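Local coordinates for protein cytidine deaminase (Mycobacterium leprae, PDB 3R2N) that probably catalyses the zinc-dependent hydrolytic deamination of cytidine to uridine in pyrimidine salvage, acting as a homotetramer, at residues D[11-16]-D[42-47]; D[33-38]-D[78-83]. All coordinates share one frame; numbering follows the deposited sequence. Where two conformers were deposited one is given.

How the contacts relate
Contacts 1 and 2 are neighbouring parts of one alpha/beta core, their centres about 6 Å apart. Their segments alternate along the chain: helix 10-21 comes first, then strand 34-39, strand 44-48 and finally strand 77-83. Strand 34-39 belongs to contact 2, yet it also lies beside edge strand 44-48 of contact 1, with probable backbone hydrogen bonds joining Ile45 to Gly37 and Gly47 to Val35. Helix 10-21 therefore rests on the mixed sheet across both contacts, Leu44 and Ala36 facing it alike. Together they illustrate how a cytidine deaminase fold builds a sheet whose other face receives helix 61-71, which begins next to the zinc ligand Cys60.

Contact 1 of 2, residues D[11-16]-D[42-47]; sequences DTLQKA and GRLITG
Leu44 lays its isobutyl group over the side of helix 10-21, where Ala16 and Thr12, one turn apart, both meet it. Its two methyls divide the work. CD2 of Leu44 comes within 3.7 Å of CB of Ala16, while CD1 of Leu44 lies 3.7 Å from CG2 of Thr12 and also touches the alanine methyl. Thr12 offers carbon rather than oxygen because its OG1 stands beside the backbone N (chi1 -66°), which leaves CG2, anti to that N, to meet the leucine. Leu13 joins from the buried side: its CB does not point at the strand, but CD2 of Leu13 reaches to 4.2 Å from CG of Leu44, the two side chains running past each other in opposite senses. Farther along the strand, CG2 of Thr46 lies 4.3 Å from O of Ala16. No hydrogen bond crosses and apolar side chains carry the fit; 166 Å² is buried, both sides summed. Helix segment 11-16 and strand 44-47 run at 36°, their axes 9.7 Å apart at closest approach. Leu13 continues inward onto Phe38, Ala79 and Tyr81, and the whole exemplifies a helix packed on a sheet at its outermost strand, as in the alpha/beta core of the cytidine deaminase fold.

Contact 2 of 2, residues D[33-38]-D[78-83]; sequences VGVAGF and VAVYCV
Val78 opens a classic beta bulge on an otherwise regular antiparallel ladder between two adjacent interior strands of the deaminase sheet. Both Val78 and Ala79 face Phe38: N of Val78 donates to O of Phe38 at 2.8 Å, whereas the bond from Ala79 N to the same oxygen is weak. The carbonyl of Ala79 answers by accepting Phe38 N in the plane of its own C=O group. Val80 stands opposite Gly37 in a non-hydrogen-bonded pair, and its CG1 presses to 3.5 Å against CG2 of Val35, tighter than usual carbon contact; each of these methyls is anti to its own backbone N, chi1 of Val80 being 177°. Met65 of helix 61-71 covers this face. Tyr81 pairs with Ala36 through two bonds, its N to the alanine O at 2.9 Å and nearly straight along the carbonyl, its O to Ala36 N with the donor tilted 34° from the carbonyl plane. The phenol leads away from the partner strand on the face met by helix 10-21, where Gln14 touches it. Cys82 lies across from Val35, its CB close to CG2 of that valine. Val83 closes the ladder with Gly34, binding its O through N at 2.7 Å; beside this bond, CG2 of Val83 sits 3.2 Å from O of Gly34.

Contact 1 of 2, residues D[11-16]-D[42-47]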
loop_
_atom_site.group_PDB
_atom_site.type_symbol
_atom_site.label_atom_id
_atom_site.label_comp_id
_atom_site.label_asym_id
_atom_site.label_seq_id
_atom_site.Cartn_x
_atom_site.Cartn_y
_atom_site.Cartn_z
ATOM N N ASP D 11 28.341 -10.969 6.121
ATOM C CA ASP D 11 28.535 -10.615 7.530
ATOM C C ASP D 11 28.280 -9.128 7.826
ATOM O O ASP D 11 27.578 -8.778 8.785
ATOM C CB ASP D 11 29.964 -10.953 7.951
ATOM C CG ASP D 11 30.028 -12.117 8.908
ATOM O OD1 ASP D 11 29.656 -11.910 10.100
ATOM O OD2 ASP D 11 30.455 -13.221 8.475
ATOM N N THR D 12 28.875 -8.255 7.020
ATOM C CA THR D 12 28.748 -6.823 7.252
ATOM C C THR D 12 27.295 -6.414 7.137
ATOM O O THR D 12 26.767 -5.748 8.021
ATOM C CB THR D 12 29.602 -6.036 6.289
ATOM O OG1 THR D 12 30.966 -6.326 6.570
ATOM C CG2 THR D 12 29.379 -4.547 6.447
ATOM N N LEU D 13 26.645 -6.845 6.063
ATOM C CA LEU D 13 25.214 -6.583 5.878
ATOM C C LEU D 13 24.345 -7.109 7.047
ATOM O O LEU D 13 23.441 -6.411 7.512
ATOM C CB LEU D 13 24.746 -7.139 4.535
ATOM C CG LEU D 13 25.343 -6.486 3.289
ATOM C CD1 LEU D 13 24.727 -7.098 2.044
ATOM C CD2 LEU D 13 25.149 -4.962 3.294
ATOM N N GLN D 14 24.661 -8.305 7.557
ATOM C CA GLN D 14 23.861 -8.934 8.623
ATOM C C GLN D 14 23.964 -8.166 9.945
ATOM O O GLN D 14 22.930 -7.860 10.597
ATOM C CB GLN D 14 24.181 -10.438 8.728
ATOM C CG GLN D 14 24.661 -10.967 10.067
ATOM C CD GLN D 14 23.545 -11.306 11.009
ATOM O OE1 GLN D 14 23.604 -10.984 12.196
ATOM N NE2 GLN D 14 22.516 -11.968 10.495
ATOM N N LYS D 15 25.194 -7.803 10.301
ATOM C CA LYS D 15 25.471 -6.959 11.473
ATOM C C LYS D 15 24.815 -5.585 11.338
ATOM O O LYS D 15 24.245 -5.082 12.301
ATOM C CB LYS D 15 26.973 -6.812 11.718
ATOM C CG LYS D 15 27.614 -8.056 12.352
ATOM C CD LYS D 15 29.137 -8.000 12.252
ATOM C CE LYS D 15 29.725 -9.385 12.048
ATOM N NZ LYS D 15 30.320 -10.015 13.284
ATOM N N ALA D 16 24.900 -4.989 10.152
ATOM C CA ALA D 16 24.298 -3.657 9.909
ATOM C C ALA D 16 22.784 -3.693 10.042
ATOM O O ALA D 16 22.190 -2.772 10.598
ATOM C CB ALA D 16 24.688 -3.124 8.554
ATOM N N GLY D 42 29.193 1.099 -3.660
ATOM C CA GLY D 42 29.758 0.520 -2.441
ATOM C C GLY D 42 29.226 0.984 -1.085
ATOM O O GLY D 42 29.634 0.439 -0.042
ATOM N N ARG D 43 28.362 1.997 -1.067
ATOM C CA ARG D 43 27.815 2.454 0.217
ATOM C C ARG D 43 26.738 1.540 0.799
ATOM O O ARG D 43 25.963 0.882 0.071
ATOM C CB ARG D 43 27.324 3.914 0.187
ATOM C CG ARG D 43 25.931 4.118 -0.341
ATOM C CD ARG D 43 25.664 5.605 -0.546
ATOM N NE ARG D 43 24.341 5.834 -1.117
ATOM C CZ ARG D 43 24.054 5.813 -2.425
ATOM N NH1 ARG D 43 22.799 6.043 -2.820
ATOM N NH2 ARG D 43 25.003 5.589 -3.345
ATOM N N LEU D 44 26.728 1.508 2.125
ATOM C CA LEU D 44 25.801 0.702 2.894
ATOM C C LEU D 44 24.581 1.536 3.243
ATOM O O LEU D 44 24.714 2.606 3.823
ATOM C CB LEU D 44 26.469 0.226 4.182
ATOM C CG LEU D 44 25.994 -1.130 4.713
ATOM C CD1 LEU D 44 27.059 -1.720 5.635
ATOM C CD2 LEU D 44 24.650 -1.085 5.419
ATOM N N ILE D 45 23.400 1.048 2.884
ATOM C CA ILE D 45 22.170 1.641 3.360
ATOM C C ILE D 45 21.351 0.659 4.191
ATOM O O ILE D 45 21.622 -0.533 4.173
ATOM C CB ILE D 45 21.355 2.330 2.237
ATOM C CG1 ILE D 45 20.954 1.347 1.125
ATOM C CG2 ILE D 45 22.157 3.536 1.717
ATOM C CD1 ILE D 45 20.152 2.004 -0.017
ATOM N N THR D 46 20.392 1.174 4.964
ATOM C CA THR D 46 19.583 0.351 5.875
ATOM C C THR D 46 18.147 0.857 5.880
ATOM O O THR D 46 17.854 1.903 5.305
ATOM C CB THR D 46 20.059 0.459 7.310
ATOM O OG1 THR D 46 19.784 1.793 7.783
ATOM C CG2 THR D 46 21.549 0.144 7.440
ATOM N N GLY D 47 17.269 0.104 6.549
ATOM C CA GLY D 47 15.845 0.423 6.653
ATOM C C GLY D 47 15.258 -0.433 7.763
ATOM O O GLY D 47 15.766 -1.534 8.033
#

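Contact 2 of 2, residues D[33-38]-D[78-83]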
loop_
_atom_site.group_PDB
_atom_site.type_symbol
_atom_site.label_atom_id
_atom_site.label_comp_id
_atom_site.label_asym_id
_atom_site.label_seq_id
_atom_site.Cartn_x
_atom_site.Cartn_y
_atom_site.Cartn_z
ATOM N N VAL D 33 12.053 -5.748 12.204
ATOM C CA VAL D 33 12.852 -6.125 11.033
ATOM C C VAL D 33 13.868 -5.028 10.684
ATOM O O VAL D 33 13.551 -3.818 10.692
ATOM C CB VAL D 33 11.951 -6.394 9.793
ATOM C CG1 VAL D 33 12.754 -6.732 8.576
ATOM C CG2 VAL D 33 10.880 -7.459 10.084
ATOM N N GLY D 34 15.073 -5.451 10.350
ATOM C CA GLY D 34 16.091 -4.556 9.853
ATOM C C GLY D 34 16.560 -5.053 8.505
ATOM O O GLY D 34 16.450 -6.249 8.211
ATOM N N VAL D 35 17.029 -4.129 7.660
ATOM C CA VAL D 35 17.560 -4.507 6.353
ATOM C C VAL D 35 18.774 -3.664 6.062
ATOM O O VAL D 35 18.886 -2.538 6.530
ATOM C CB VAL D 35 16.503 -4.380 5.193
ATOM C CG1 VAL D 35 16.120 -2.896 4.901
ATOM C CG2 VAL D 35 17.007 -5.048 3.939
ATOM N N ALA D 36 19.680 -4.203 5.270
ATOM C CA ALA D 36 20.874 -3.491 4.929
ATOM C C ALA D 36 21.247 -3.915 3.515
ATOM O O ALA D 36 21.061 -5.083 3.131
ATOM C CB ALA D 36 22.030 -3.814 5.940
ATOM N N GLY D 37 21.814 -2.959 2.776
ATOM C CA GLY D 37 22.083 -3.106 1.362
ATOM C C GLY D 37 23.403 -2.463 0.995
ATOM O O GLY D 37 23.800 -1.478 1.604
ATOM N N PHE D 38 24.100 -3.051 0.024
ATOM C CA PHE D 38 25.186 -2.359 -0.674
ATOM C C PHE D 38 24.675 -1.758 -1.967
ATOM O O PHE D 38 23.947 -2.403 -2.720
ATOM C CB PHE D 38 26.320 -3.312 -0.971
ATOM C CG PHE D 38 27.178 -3.615 0.215
ATOM C CD1 PHE D 38 27.728 -2.584 0.974
ATOM C CD2 PHE D 38 27.468 -4.934 0.562
ATOM C CE1 PHE D 38 28.564 -2.854 2.081
ATOM C CE2 PHE D 38 28.303 -5.215 1.661
ATOM C CZ PHE D 38 28.836 -4.158 2.430
ATOM N N VAL D 78 22.756 -3.573 -4.972
ATOM C CA VAL D 78 23.580 -4.664 -5.437
ATOM C C VAL D 78 23.463 -5.923 -4.553
ATOM O O VAL D 78 23.482 -7.048 -5.056
ATOM C CB VAL D 78 25.021 -4.130 -5.641
ATOM C CG1 VAL D 78 26.074 -5.093 -5.184
ATOM C CG2 VAL D 78 25.208 -3.711 -7.100
ATOM N N ALA D 79 23.306 -5.739 -3.242
ATOM C CA ALA D 79 23.123 -6.875 -2.343
ATOM C C ALA D 79 22.292 -6.463 -1.141
ATOM O O ALA D 79 22.478 -5.367 -0.610
ATOM C CB ALA D 79 24.471 -7.455 -1.903
ATOM N N VAL D 80 21.391 -7.342 -0.705
ATOM C CA VAL D 80 20.459 -7.017 0.381
ATOM C C VAL D 80 20.326 -8.180 1.369
ATOM O O VAL D 80 20.232 -9.350 0.958
ATOM C CB VAL D 80 19.049 -6.657 -0.173
ATOM C CG1 VAL D 80 18.069 -6.403 0.944
ATOM C CG2 VAL D 80 19.125 -5.460 -1.058
ATOM N N TYR D 81 20.299 -7.844 2.662
ATOM C CA TYR D 81 20.156 -8.818 3.743
ATOM C C TYR D 81 19.095 -8.306 4.736
ATOM O O TYR D 81 19.316 -7.292 5.424
ATOM C CB TYR D 81 21.508 -8.975 4.460
ATOM C CG TYR D 81 21.728 -10.275 5.231
ATOM C CD1 TYR D 81 22.971 -10.888 5.249
ATOM C CD2 TYR D 81 20.704 -10.873 5.967
ATOM C CE1 TYR D 81 23.182 -12.092 5.958
ATOM C CE2 TYR D 81 20.914 -12.058 6.690
ATOM C CZ TYR D 81 22.141 -12.658 6.668
ATOM O OH TYR D 81 22.318 -13.823 7.368
ATOM N N CYS D 82 17.954 -8.997 4.794
ATOM C CA CYS D 82 16.870 -8.636 5.705
ATOM C C CYS D 82 16.872 -9.556 6.938
ATOM O O CYS D 82 17.121 -10.778 6.833
ATOM C CB CYS D 82 15.550 -8.713 4.941
ATOM S SG CYS D 82 14.094 -8.052 5.734
ATOM N N VAL D 83 16.613 -8.973 8.109
ATOM C CA VAL D 83 16.673 -9.740 9.357
ATOM C C VAL D 83 15.442 -9.653 10.248
ATOM O O VAL D 83 14.741 -8.617 10.291
ATOM C CB VAL D 83 17.883 -9.345 10.230
ATOM C CG1 VAL D 83 19.241 -9.723 9.532
ATOM C CG2 VAL D 83 17.771 -7.877 10.659
#